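PDB 4YWE: putative aldehyde dehydrogenase from Burkholderia cenocepacia, which probably oxidises aldehydes to carboxylic acids with NAD or NADP as acceptor, as members of the aldehyde dehydrogenase family do. Local coordinates for residues Ala57-Asp60 with Ala61-Gly64; Thr86-Ile89 with Glu90-Ala93; Gly426-Gln429 with Met430-Arg434. One frame throughout, in Å; residues are numbered along the deposited sequence. Where two conformers were deposited one is given.

Interaction 1 of 3, residues Ala57-Asp60 with Ala61-Gly64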
loop_
_atom_site.group_PDB
_atom_site.type_symbol
_atom_site.label_atom_id
_atom_site.label_comp_id
_atom_site.label_asym_id
_atom_site.label_seq_id
_atom_site.Cartn_x
_atom_site.Cartn_y
_atom_site.Cartn_z
ATOM N N ALA A 57 5.036 34.296 -7.063
ATOM C CA ALA A 57 6.213 33.582 -7.544
ATOM C C ALA A 57 6.007 32.072 -7.466
ATOM O O ALA A 57 6.350 31.339 -8.394
ATOM C CB ALA A 57 7.443 33.992 -6.751
ATOM N N ALA A 58 5.441 31.615 -6.354
ATOM C CA ALA A 58 5.184 30.195 -6.149
ATOM C C ALA A 58 4.220 29.649 -7.195
ATOM O O ALA A 58 4.437 28.571 -7.745
ATOM C CB ALA A 58 4.641 29.955 -4.752
ATOM N N ARG A 59 3.160 30.404 -7.473
ATOM C CA ARG A 59 2.154 29.986 -8.446
ATOM C C ARG A 59 2.743 29.856 -9.848
ATOM O O ARG A 59 2.464 28.888 -10.557
ATOM C CB ARG A 59 0.982 30.970 -8.465
ATOM C CG ARG A 59 -0.113 30.607 -9.459
ATOM C CD ARG A 59 -0.686 29.226 -9.169
ATOM N NE ARG A 59 -1.201 29.127 -7.807
ATOM C CZ ARG A 59 -1.692 28.015 -7.269
ATOM N NH1 ARG A 59 -2.134 28.024 -6.020
ATOM N NH2 ARG A 59 -1.741 26.895 -7.978
ATOM N N ASP A 60 3.551 30.836 -10.244
ATOM C CA ASP A 60 4.201 30.807 -11.550
ATOM C C ASP A 60 5.155 29.624 -11.647
ATOM O O ASP A 60 5.203 28.936 -12.666
ATOM C CB ASP A 60 4.955 32.112 -11.813
ATOM C CG ASP A 60 4.030 33.305 -11.934
ATOM O OD1 ASP A 60 2.842 33.108 -12.268
ATOM O OD2 ASP A 60 4.493 34.440 -11.696
ATOM N N ALA A 61 5.911 29.395 -10.579
ATOM C CA ALA A 61 6.858 28.290 -10.535
ATOM C C ALA A 61 6.135 26.952 -10.619
ATOM O O ALA A 61 6.576 26.045 -11.324
ATOM C CB ALA A 61 7.697 28.361 -9.275
ATOM N N PHE A 62 5.022 26.834 -9.902
ATOM C CA PHE A 62 4.244 25.600 -9.916
ATOM C C PHE A 62 3.626 25.366 -11.288
ATOM O O PHE A 62 3.573 24.235 -11.768
ATOM C CB PHE A 62 3.148 25.629 -8.848
ATOM C CG PHE A 62 2.273 24.404 -8.851
ATOM C CD1 PHE A 62 2.695 23.236 -8.237
ATOM C CD2 PHE A 62 1.035 24.418 -9.476
ATOM C CE1 PHE A 62 1.900 22.106 -8.242
ATOM C CE2 PHE A 62 0.234 23.290 -9.486
ATOM C CZ PHE A 62 0.668 22.131 -8.868
ATOM N N ALA A 63 3.155 26.437 -11.916
ATOM C CA ALA A 63 2.522 26.329 -13.223
ATOM C C ALA A 63 3.566 26.211 -14.330
ATOM O O ALA A 63 3.239 25.876 -15.467
ATOM C CB ALA A 63 1.615 27.523 -13.473
ATOM N N GLY A 64 4.822 26.480 -13.988
ATOM C CA GLY A 64 5.895 26.468 -14.967
ATOM C C GLY A 64 6.954 25.397 -14.769
ATOM O O GLY A 64 6.635 24.210 -14.701
#
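Ala61, buried near the C-terminal end of helix 48-63, fits its methyl against the preceding turn, with CB 3.4 Å from Ala57 O. Its N donates a hydrogen bond to that same oxygen at 3.0 Å. Asp60, next to it in sequence, sets CB 3.1 Å from Ala61 N, a closeness that follows from their adjacency, and CB starts out away from residues 61-64.

Arg59 meets the following turn through its far end. Its CG is anti to the backbone N (chi1 180°), and the chain then bends at chi2 and chi3, which carries the guanidinium back alongside Phe62 although CB points away from residues 61-64. Phe62 shares the first torsion, and the two side chains run side by side in the same direction. Their nearest atoms are Arg59 NH2 and Phe62 CD2, 4.0 Å apart, and the guanidinium and ring planes stand 79° to each other. The approach is oblique, a loose van der Waals one.

The i to i+4 ladder continues as Phe62 N donates to Ala58 O and Ala63 N to Arg59 O. Gly64 is the first residue to leave helical backbone angles, and its N makes a weak bond of 3.2 Å to Ala61 O.

The helix lies against the sheet of the presumed cofactor-binding domain: Ala58 rests on Val150 and Val179, and Phe62 on Pro147 and Ala177. Arg59 NH1 forms a salt bridge with Asp228 and a hydrogen bond to Gly226 O, while Arg437 of the second subunit packs on the same side chain. Within the guanidinium, NH1 thus takes charged and directional bonds while NH2 merely lies near Phe62, and the charge is probably balanced at least in part by Asp228.

Interaction 2 of 3, residues Thr86-Ile89 with Glu90-Ala93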
loop_
_atom_site.group_PDB
_atom_site.type_symbol
_atom_site.label_atom_id
_atom_site.label_comp_id
_atom_site.label_asym_id
_atom_site.label_seq_id
_atom_site.Cartn_x
_atom_site.Cartn_y
_atom_site.Cartn_z
ATOM N N THR A 86 24.755 18.847 3.980
ATOM C CA THR A 86 25.741 18.019 4.670
ATOM C C THR A 86 27.115 18.684 4.656
ATOM O O THR A 86 27.824 18.687 5.662
ATOM C CB THR A 86 25.844 16.618 4.036
ATOM O OG1 THR A 86 24.622 15.903 4.253
ATOM C CG2 THR A 86 26.994 15.830 4.650
ATOM N N ASP A 87 27.481 19.257 3.515
ATOM C CA ASP A 87 28.749 19.966 3.395
ATOM C C ASP A 87 28.740 21.272 4.184
ATOM O O ASP A 87 29.793 21.770 4.576
ATOM C CB ASP A 87 29.071 20.248 1.926
ATOM C CG ASP A 87 29.970 19.192 1.313
ATOM O OD1 ASP A 87 30.827 18.646 2.038
ATOM O OD2 ASP A 87 29.821 18.911 0.105
ATOM N N SER A 88 27.554 21.821 4.418
ATOM C CA SER A 88 27.430 23.109 5.093
ATOM C C SER A 88 26.950 22.963 6.535
ATOM O O SER A 88 26.372 23.894 7.095
ATOM C CB SER A 88 26.474 24.024 4.324
ATOM O OG SER A 88 26.907 24.219 2.990
ATOM N N ILE A 89 27.193 21.799 7.130
ATOM C CA ILE A 89 26.745 21.522 8.492
ATOM C C ILE A 89 27.362 22.492 9.498
ATOM O O ILE A 89 26.649 23.081 10.310
ATOM C CB ILE A 89 27.049 20.065 8.890
ATOM C CG1 ILE A 89 26.047 19.117 8.229
ATOM C CG2 ILE A 89 26.991 19.896 10.400
ATOM C CD1 ILE A 89 26.226 17.666 8.623
ATOM N N GLU A 90 28.681 22.657 9.441
ATOM C CA GLU A 90 29.383 23.533 10.375
ATOM C C GLU A 90 28.897 24.975 10.260
ATOM O O GLU A 90 28.699 25.655 11.266
ATOM C CB GLU A 90 30.894 23.467 10.139
ATOM C CG GLU A 90 31.508 22.110 10.444
ATOM C CD GLU A 90 31.282 21.678 11.879
ATOM O OE1 GLU A 90 30.907 20.505 12.093
ATOM O OE2 GLU A 90 31.480 22.506 12.791
ATOM N N GLU A 91 28.703 25.429 9.026
ATOM C CA GLU A 91 28.226 26.781 8.757
ATOM C C GLU A 91 26.801 26.990 9.268
ATOM O O GLU A 91 26.508 27.993 9.919
ATOM C CB GLU A 91 28.296 27.072 7.256
ATOM C CG GLU A 91 27.647 28.375 6.826
ATOM C CD GLU A 91 27.700 28.575 5.322
ATOM O OE1 GLU A 91 28.336 27.749 4.635
ATOM O OE2 GLU A 91 27.105 29.555 4.828
ATOM N N LEU A 92 25.922 26.040 8.971
ATOM C CA LEU A 92 24.526 26.136 9.386
ATOM C C LEU A 92 24.377 25.990 10.897
ATOM O O LEU A 92 23.512 26.622 11.504
ATOM C CB LEU A 92 23.680 25.079 8.671
ATOM C CG LEU A 92 23.474 25.283 7.169
ATOM C CD1 LEU A 92 22.783 24.077 6.553
ATOM C CD2 LEU A 92 22.677 26.552 6.906
ATOM N N ALA A 93 25.220 25.156 11.499
ATOM C CA ALA A 93 25.178 24.942 12.942
ATOM C C ALA A 93 25.581 26.204 13.697
ATOM O O ALA A 93 25.010 26.519 14.738
ATOM C CB ALA A 93 26.080 23.782 13.337
HETATM O O HOH W 1 30.347 21.443 7.269
#
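Ser88 O is gripped by Leu92 from the following turn: Leu92 N donates to it at 2.9 Å with an N-H...O angle of 162°, while Leu92 CG lies 3.2 Å from the same oxygen. CG takes this place because it stands anti to the leucine's own carbonyl carbon, beside the backbone N. Next along the chain, Ala93 N donates to Ile89 O at 2.8 Å, and these two bonds begin the ladder of helix 89-100.

The chain breaks step just before it. Ser88, with phi/psi of -105°/25°, is the first residue to leave the helical geometry of helix 71-87 and also occupies the N-cap position of the next helix. Its hydroxyl makes no capping bond; OG is instead hydrogen-bonded backwards, to Arg84 O. A water spans the break, donating to Asp87 O at 2.8 Å and accepting from Glu90 N at 3.0 Å, so that a carbonyl at the end of one helix and an amide in the first turn of the next share one bridging molecule.

The acidic ends find their partners beyond the junction. Glu91 OE1 comes within 4.1 Å of Ser88 OG, too far for a bond, and this places the carboxylate beside the serine. Glu91 is extended beyond CG, and its OE2 meets Arg192 in a salt bridge. Glu90, bent at chi2, pairs its OE2 with Arg108.

Two further helices cover the junction of helices 71-87 and 89-100. Helix 188-200 meets Ser88 through Leu196 and Leu92 through Arg192 and Val193; helix 104-124 takes up Ile89 at Arg108 and Ala93 at Ala107.

Interaction 3 of 3, residues Gly426-Gln429 with Met430-Arg434. With EDO (1,2-ethanediol), chain N.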
loop_
_atom_site.group_PDB
_atom_site.type_symbol
_atom_site.label_atom_id
_atom_site.label_comp_id
_atom_site.label_asym_id
_atom_site.label_seq_id
_atom_site.Cartn_x
_atom_site.Cartn_y
_atom_site.Cartn_z
ATOM N N GLY A 426 7.087 -7.375 27.918
ATOM C CA GLY A 426 6.684 -7.205 26.533
ATOM C C GLY A 426 5.198 -7.015 26.316
ATOM O O GLY A 426 4.782 -6.165 25.526
ATOM N N ALA A 427 4.396 -7.813 27.013
ATOM C CA ALA A 427 2.947 -7.717 26.907
ATOM C C ALA A 427 2.487 -6.337 27.355
ATOM O O ALA A 427 1.648 -5.713 26.708
ATOM C CB ALA A 427 2.274 -8.801 27.734
ATOM N N ARG A 428 3.059 -5.868 28.458
ATOM C CA ARG A 428 2.740 -4.555 29.008
ATOM C C ARG A 428 3.085 -3.434 28.030
ATOM O O ARG A 428 2.339 -2.463 27.904
ATOM C CB ARG A 428 3.477 -4.347 30.332
ATOM C CG ARG A 428 3.333 -2.955 30.921
ATOM C CD ARG A 428 4.176 -2.816 32.173
ATOM N NE ARG A 428 3.633 -3.595 33.280
ATOM C CZ ARG A 428 4.337 -3.977 34.339
ATOM N NH1 ARG A 428 5.622 -3.663 34.430
ATOM N NH2 ARG A 428 3.758 -4.682 35.302
ATOM N N GLN A 429 4.212 -3.579 27.339
ATOM C CA GLN A 429 4.657 -2.587 26.363
ATOM C C GLN A 429 3.604 -2.328 25.291
ATOM O O GLN A 429 3.191 -1.188 25.074
ATOM C CB GLN A 429 5.963 -3.036 25.702
ATOM C CG GLN A 429 7.167 -3.039 26.625
ATOM C CD GLN A 429 8.326 -3.846 26.069
ATOM O OE1 GLN A 429 8.274 -4.331 24.938
ATOM N NE2 GLN A 429 9.378 -3.994 26.864
ATOM N N MET A 430 3.172 -3.393 24.623
ATOM C CA MET A 430 2.216 -3.275 23.531
ATOM C C MET A 430 0.823 -2.910 24.032
ATOM O O MET A 430 0.095 -2.166 23.373
ATOM C CB MET A 430 2.159 -4.577 22.731
ATOM C CG MET A 430 3.480 -4.948 22.078
ATOM S SD MET A 430 4.174 -3.578 21.134
ATOM C CE MET A 430 2.888 -3.318 19.913
ATOM N N ARG A 431 0.460 -3.437 25.197
ATOM C CA ARG A 431 -0.845 -3.176 25.790
ATOM C C ARG A 431 -1.020 -1.689 26.092
ATOM O O ARG A 431 -2.076 -1.113 25.837
ATOM C CB ARG A 431 -1.023 -4.008 27.062
ATOM C CG ARG A 431 -2.420 -3.974 27.654
ATOM C CD ARG A 431 -2.612 -5.075 28.692
ATOM N NE ARG A 431 -1.634 -5.002 29.774
ATOM C CZ ARG A 431 -0.694 -5.915 29.999
ATOM N NH1 ARG A 431 -0.601 -6.983 29.218
ATOM N NH2 ARG A 431 0.153 -5.763 31.010
ATOM N N LEU A 432 0.025 -1.073 26.635
ATOM C CA LEU A 432 -0.006 0.348 26.958
ATOM C C LEU A 432 0.021 1.203 25.698
ATOM O O LEU A 432 -0.698 2.196 25.598
ATOM C CB LEU A 432 1.170 0.723 27.858
ATOM C CG LEU A 432 1.158 0.192 29.288
ATOM C CD1 LEU A 432 2.466 0.537 29.954
ATOM C CD2 LEU A 432 -0.012 0.763 30.068
ATOM N N ALA A 433 0.858 0.806 24.744
ATOM C CA ALA A 433 1.013 1.535 23.487
ATOM C C ALA A 433 -0.316 1.685 22.751
ATOM O O ALA A 433 -0.551 2.685 22.071
ATOM C CB ALA A 433 2.031 0.838 22.599
ATOM N N ARG A 434 -1.183 0.688 22.891
ATOM C CA ARG A 434 -2.503 0.734 22.277
ATOM C C ARG A 434 -3.428 1.681 23.037
ATOM O O ARG A 434 -4.291 2.325 22.444
ATOM C CB ARG A 434 -3.119 -0.665 22.220
HETATM C C1 EDO N . -5.501 0.221 18.602
HETATM O O1 EDO N . -4.172 0.616 18.957
HETATM C C2 EDO N . -6.438 0.487 19.774
HETATM O O2 EDO N . -6.390 1.877 20.117
#
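Arg431 keeps CG anti to its backbone N (chi1 -171°) and turns at chi3 (57°), which swings its guanidinium back over the preceding turn of the helix. One face of the group then covers Arg428 CA, which sits 3.4 Å above the guanidinium plane and toward its rim. NH2 approaches Arg428 CB to 3.7 Å, and NH1 stands equally close to Ala427 CB. Arg431 was modelled in two conformers, and its contacts are those of the one given. Arg428 also has CG anti to N (chi1 174°), but it runs straight until its own bend at chi3 and lies alongside Leu432, with Arg428 CG 3.7 Å from Leu432 CD1.

In this conformer both arginines converge on one acid: Glu403 OE2 takes salt bridges from Arg428 NE and Arg431 NH2. Arg428 NE and Arg431 NH2 are 4.7 Å apart, and the shared carboxylate probably offsets their like charges.

Helix 426-435 is the connecting helix of a beta-alpha-beta unit between strands 418-422 and 440-443, which lie next to each other and parallel. Its inner side packs on strand 440-443, with Gln429 and Met430 against Ile443 and Ala433 against Val441, while Gln429 NE2 is hydrogen-bonded to Thr423 O after the first strand.

Along the backbone, Arg431 N donates to Ala427 O at 3.0 Å; the first rung, Met430 N to Gly426 O, is weak at 3.3 Å. Other subunits of the tetramer also contact these turns: Arg431 NH1 is hydrogen-bonded to His486 O of the fourth subunit, and Ala433 O accepts from Lys480 NZ of the second subunit.

How the interactions relate
From the N terminus the three contacts come in series, none nesting in or crossing another, and each spans only neighbouring turns, so no long loop is closed. Interaction 1 lies at the end of helix 48-63, against strands 139-155, 177-182 and 207-209. Interaction 2 follows at the junction of helices 71-87 and 89-100 and ties it to helices 104-124 and 188-200; its centre lies about 29 Å from that of interaction 1. Interaction 3 comes far later, in the crossover helix beside strand 440-443 of the other sheet. Its centre is about 48 Å from that of interaction 1, on the opposite side of the chain's centre, and about 40 Å from that of interaction 2.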